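Local coordinates for Mgp-operon protein 3 (PDB 6RJ1), which probably serves as a surface adhesin of a human-pathogenic mycoplasma, working with adhesin P1 to attach to sugar-bearing receptors on host cells, at residues Q109-I117 with V127-A135. Numbering follows the deposited sequence.
Sequences QDFASYVLI and VFERKIKLA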
loop_
_atom_site.group_PDB
_atom_site.type_symbol
_atom_site.label_atom_id
_atom_site.label_comp_id
_atom_site.label_asym_id
_atom_site.label_seq_id
_atom_site.Cartn_x
_atom_site.Cartn_y
_atom_site.Cartn_z
ATOM N N GLN A 109 -15.710 -27.103 -4.833
ATOM C CA GLN A 109 -15.495 -25.713 -5.229
ATOM C C GLN A 109 -14.151 -25.203 -4.760
ATOM O O GLN A 109 -13.618 -25.671 -3.749
ATOM C CB GLN A 109 -16.636 -24.800 -4.715
ATOM C CG GLN A 109 -16.900 -24.906 -3.213
ATOM C CD GLN A 109 -18.184 -24.258 -2.760
ATOM O OE1 GLN A 109 -18.372 -23.043 -2.871
ATOM N NE2 GLN A 109 -19.087 -25.062 -2.207
ATOM N N ASP A 110 -13.622 -24.224 -5.499
ATOM C CA ASP A 110 -12.356 -23.542 -5.246
ATOM C C ASP A 110 -12.471 -22.373 -4.251
ATOM O O ASP A 110 -11.442 -21.863 -3.806
ATOM C CB ASP A 110 -11.772 -23.035 -6.573
ATOM C CG ASP A 110 -12.751 -22.339 -7.509
ATOM O OD1 ASP A 110 -13.583 -21.542 -7.018
ATOM O OD2 ASP A 110 -12.687 -22.599 -8.723
ATOM N N PHE A 111 -13.719 -21.939 -3.932
ATOM C CA PHE A 111 -14.058 -20.818 -3.042
ATOM C C PHE A 111 -13.418 -19.495 -3.501
ATOM O O PHE A 111 -13.033 -18.665 -2.676
ATOM C CB PHE A 111 -13.765 -21.118 -1.559
ATOM C CG PHE A 111 -14.400 -22.375 -1.012
ATOM C CD1 PHE A 111 -13.744 -23.591 -1.092
ATOM C CD2 PHE A 111 -15.636 -22.331 -0.371
ATOM C CE1 PHE A 111 -14.320 -24.748 -0.563
ATOM C CE2 PHE A 111 -16.204 -23.489 0.166
ATOM C CZ PHE A 111 -15.542 -24.687 0.071
ATOM N N ALA A 112 -13.330 -19.299 -4.834
ATOM C CA ALA A 112 -12.786 -18.096 -5.460
ATOM C C ALA A 112 -13.656 -16.887 -5.131
ATOM O O ALA A 112 -14.847 -17.032 -4.850
ATOM C CB ALA A 112 -12.728 -18.281 -6.967
ATOM N N SER A 113 -13.070 -15.693 -5.181
ATOM C CA SER A 113 -13.804 -14.460 -4.949
ATOM C C SER A 113 -14.719 -14.136 -6.133
ATOM O O SER A 113 -14.422 -14.492 -7.277
ATOM C CB SER A 113 -12.841 -13.316 -4.693
ATOM O OG SER A 113 -12.041 -13.596 -3.557
ATOM N N TYR A 114 -15.846 -13.484 -5.849
ATOM C CA TYR A 114 -16.806 -13.119 -6.885
ATOM C C TYR A 114 -17.215 -11.672 -6.820
ATOM O O TYR A 114 -17.236 -11.065 -5.747
ATOM C CB TYR A 114 -18.079 -13.982 -6.792
ATOM C CG TYR A 114 -17.907 -15.392 -7.293
ATOM C CD1 TYR A 114 -18.067 -15.699 -8.643
ATOM C CD2 TYR A 114 -17.609 -16.433 -6.417
ATOM C CE1 TYR A 114 -17.910 -17.002 -9.112
ATOM C CE2 TYR A 114 -17.444 -17.738 -6.873
ATOM C CZ TYR A 114 -17.595 -18.021 -8.222
ATOM O OH TYR A 114 -17.425 -19.313 -8.667
ATOM N N VAL A 115 -17.558 -11.135 -7.993
ATOM C CA VAL A 115 -18.157 -9.824 -8.169
ATOM C C VAL A 115 -19.601 -10.196 -8.491
ATOM O O VAL A 115 -19.837 -10.959 -9.437
ATOM C CB VAL A 115 -17.494 -8.967 -9.280
ATOM C CG1 VAL A 115 -18.385 -7.796 -9.679
ATOM C CG2 VAL A 115 -16.129 -8.468 -8.837
ATOM N N LEU A 116 -20.547 -9.742 -7.656
ATOM C CA LEU A 116 -21.966 -10.056 -7.821
ATOM C C LEU A 116 -22.713 -8.866 -8.384
ATOM O O LEU A 116 -22.499 -7.738 -7.935
ATOM C CB LEU A 116 -22.606 -10.494 -6.492
ATOM C CG LEU A 116 -21.785 -11.391 -5.575
ATOM C CD1 LEU A 116 -22.421 -11.489 -4.237
ATOM C CD2 LEU A 116 -21.609 -12.770 -6.152
ATOM N N ILE A 117 -23.593 -9.122 -9.360
ATOM C CA ILE A 117 -24.409 -8.102 -10.007
ATOM C C ILE A 117 -25.870 -8.340 -9.627
ATOM O O ILE A 117 -26.382 -9.461 -9.754
ATOM C CB ILE A 117 -24.201 -8.092 -11.551
ATOM C CG1 ILE A 117 -22.696 -8.055 -11.952
ATOM C CG2 ILE A 117 -25.001 -6.977 -12.243
ATOM C CD1 ILE A 117 -21.828 -6.818 -11.498
ATOM N N VAL A 127 -32.725 -8.214 -7.007
ATOM C CA VAL A 127 -32.768 -9.540 -7.626
ATOM C C VAL A 127 -31.354 -9.850 -8.118
ATOM O O VAL A 127 -30.709 -8.967 -8.682
ATOM C CB VAL A 127 -33.828 -9.574 -8.771
ATOM C CG1 VAL A 127 -33.709 -10.827 -9.630
ATOM C CG2 VAL A 127 -35.234 -9.462 -8.204
ATOM N N PHE A 128 -30.862 -11.081 -7.872
ATOM C CA PHE A 128 -29.530 -11.501 -8.309
ATOM C C PHE A 128 -29.514 -11.709 -9.829
ATOM O O PHE A 128 -30.371 -12.420 -10.357
ATOM C CB PHE A 128 -29.063 -12.762 -7.543
ATOM C CG PHE A 128 -27.761 -13.374 -8.019
ATOM C CD1 PHE A 128 -26.538 -12.782 -7.710
ATOM C CD2 PHE A 128 -27.758 -14.541 -8.777
ATOM C CE1 PHE A 128 -25.342 -13.336 -8.159
ATOM C CE2 PHE A 128 -26.556 -15.099 -9.225
ATOM C CZ PHE A 128 -25.358 -14.496 -8.907
ATOM N N GLU A 129 -28.571 -11.062 -10.527
ATOM C CA GLU A 129 -28.439 -11.196 -11.979
ATOM C C GLU A 129 -27.396 -12.246 -12.320
ATOM O O GLU A 129 -27.736 -13.277 -12.886
ATOM C CB GLU A 129 -28.069 -9.857 -12.640
ATOM C CG GLU A 129 -29.219 -8.891 -12.789
ATOM C CD GLU A 129 -29.328 -8.252 -14.160
ATOM O OE1 GLU A 129 -28.358 -7.588 -14.600
ATOM O OE2 GLU A 129 -30.395 -8.415 -14.794
ATOM N N ARG A 130 -26.122 -11.979 -11.978
ATOM C CA ARG A 130 -24.998 -12.862 -12.281
ATOM C C ARG A 130 -23.785 -12.636 -11.378
ATOM O O ARG A 130 -23.720 -11.637 -10.660
ATOM C CB ARG A 130 -24.600 -12.735 -13.775
ATOM C CG ARG A 130 -24.233 -11.318 -14.241
ATOM C CD ARG A 130 -23.893 -11.258 -15.716
ATOM N NE ARG A 130 -22.731 -12.094 -16.033
ATOM C CZ ARG A 130 -22.720 -13.046 -16.962
ATOM N NH1 ARG A 130 -21.629 -13.768 -17.162
ATOM N NH2 ARG A 130 -23.800 -13.280 -17.701
ATOM N N LYS A 131 -22.827 -13.580 -11.425
ATOM C CA LYS A 131 -21.556 -13.528 -10.697
ATOM C C LYS A 131 -20.372 -13.720 -11.642
ATOM O O LYS A 131 -20.441 -14.538 -12.562
ATOM C CB LYS A 131 -21.516 -14.492 -9.488
ATOM C CG LYS A 131 -21.700 -15.980 -9.786
ATOM C CD LYS A 131 -21.580 -16.809 -8.508
ATOM C CE LYS A 131 -21.358 -18.282 -8.763
ATOM N NZ LYS A 131 -22.629 -19.008 -9.019
ATOM N N ILE A 132 -19.316 -12.917 -11.451
ATOM C CA ILE A 132 -18.094 -12.965 -12.259
ATOM C C ILE A 132 -16.960 -13.447 -11.354
ATOM O O ILE A 132 -16.640 -12.794 -10.352
ATOM C CB ILE A 132 -17.774 -11.599 -12.959
ATOM C CG1 ILE A 132 -18.966 -11.083 -13.803
ATOM C CG2 ILE A 132 -16.496 -11.673 -13.808
ATOM C CD1 ILE A 132 -19.652 -9.894 -13.239
ATOM N N LYS A 133 -16.377 -14.602 -11.696
ATOM C CA LYS A 133 -15.281 -15.212 -10.952
ATOM C C LYS A 133 -13.993 -14.416 -11.141
ATOM O O LYS A 133 -13.687 -13.966 -12.246
ATOM C CB LYS A 133 -15.089 -16.654 -11.423
ATOM C CG LYS A 133 -14.447 -17.581 -10.414
ATOM C CD LYS A 133 -14.513 -18.973 -10.979
ATOM C CE LYS A 133 -13.935 -20.017 -10.078
ATOM N NZ LYS A 133 -12.475 -20.169 -10.295
ATOM N N LEU A 134 -13.243 -14.233 -10.057
ATOM C CA LEU A 134 -11.981 -13.508 -10.107
ATOM C C LEU A 134 -10.875 -14.539 -10.170
ATOM O O LEU A 134 -10.378 -15.005 -9.148
ATOM C CB LEU A 134 -11.830 -12.558 -8.910
ATOM C CG LEU A 134 -12.903 -11.477 -8.745
ATOM C CD1 LEU A 134 -12.668 -10.692 -7.486
ATOM C CD2 LEU A 134 -12.973 -10.547 -9.965
ATOM N N ALA A 135 -10.553 -14.955 -11.389
ATOM C CA ALA A 135 -9.539 -15.959 -11.655
ATOM C C ALA A 135 -8.124 -15.464 -11.365
ATOM O O ALA A 135 -7.820 -14.281 -11.545
ATOM C CB ALA A 135 -9.647 -16.424 -13.092
#
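At K133 the side chain leaves with CG beside the carbonyl carbon and opposite the amide nitrogen (chi1 -155°), then stays extended until it turns about the CD-CE bond (chi4 -87°), which swings NZ to D110. Y114 holds CG beside its own backbone N (chi1 -75°), and from there its ring runs across the K133 chain, with Y114 CE1 3.7 Å from K133 CB and the hydroxyl near CD. Beyond the ring, K133 NZ reaches D110 in a salt bridge, 2.9 Å from OD2 and coming in from above the carboxylate plane. The other carboxylate oxygen, D110 OD1, accepts from A112 N at 3.1 Å, closing an Asx turn that fixes the acid's rotation; F84 touches D110, A112 and K133 here. K131 lies over one face of the Y114 ring, its CD 3.9 Å from the ring centroid in a CH-pi contact, whereas its NZ is too distant for more than a weak cation-pi attraction.

These side chains stand on the antiparallel hairpin of 114-121 and 125-135. V115 and I132 form a hydrogen-bonded pair, with V115 N to I132 O at 3.0 Å and I132 N to V115 O at 2.9 Å. Farther along, I117 N donates to R130 O, and I117 O takes E129 N at 2.8 Å and, weakly, R130 N; I117 is thus opposed by two residues, a classic beta bulge. On the sheet face away from Y114, I117 CG1 packs on I132 CD1 (3.8 Å), and V115 CG2 meets L134 CD2, with R130 beside I117. Strands 52-59 and 487-492 flank the hairpin within a mixed sheet. The ion pair probably stabilises the charged form of K133 and, with the Asx turn, holds the loop at D110 against the strand.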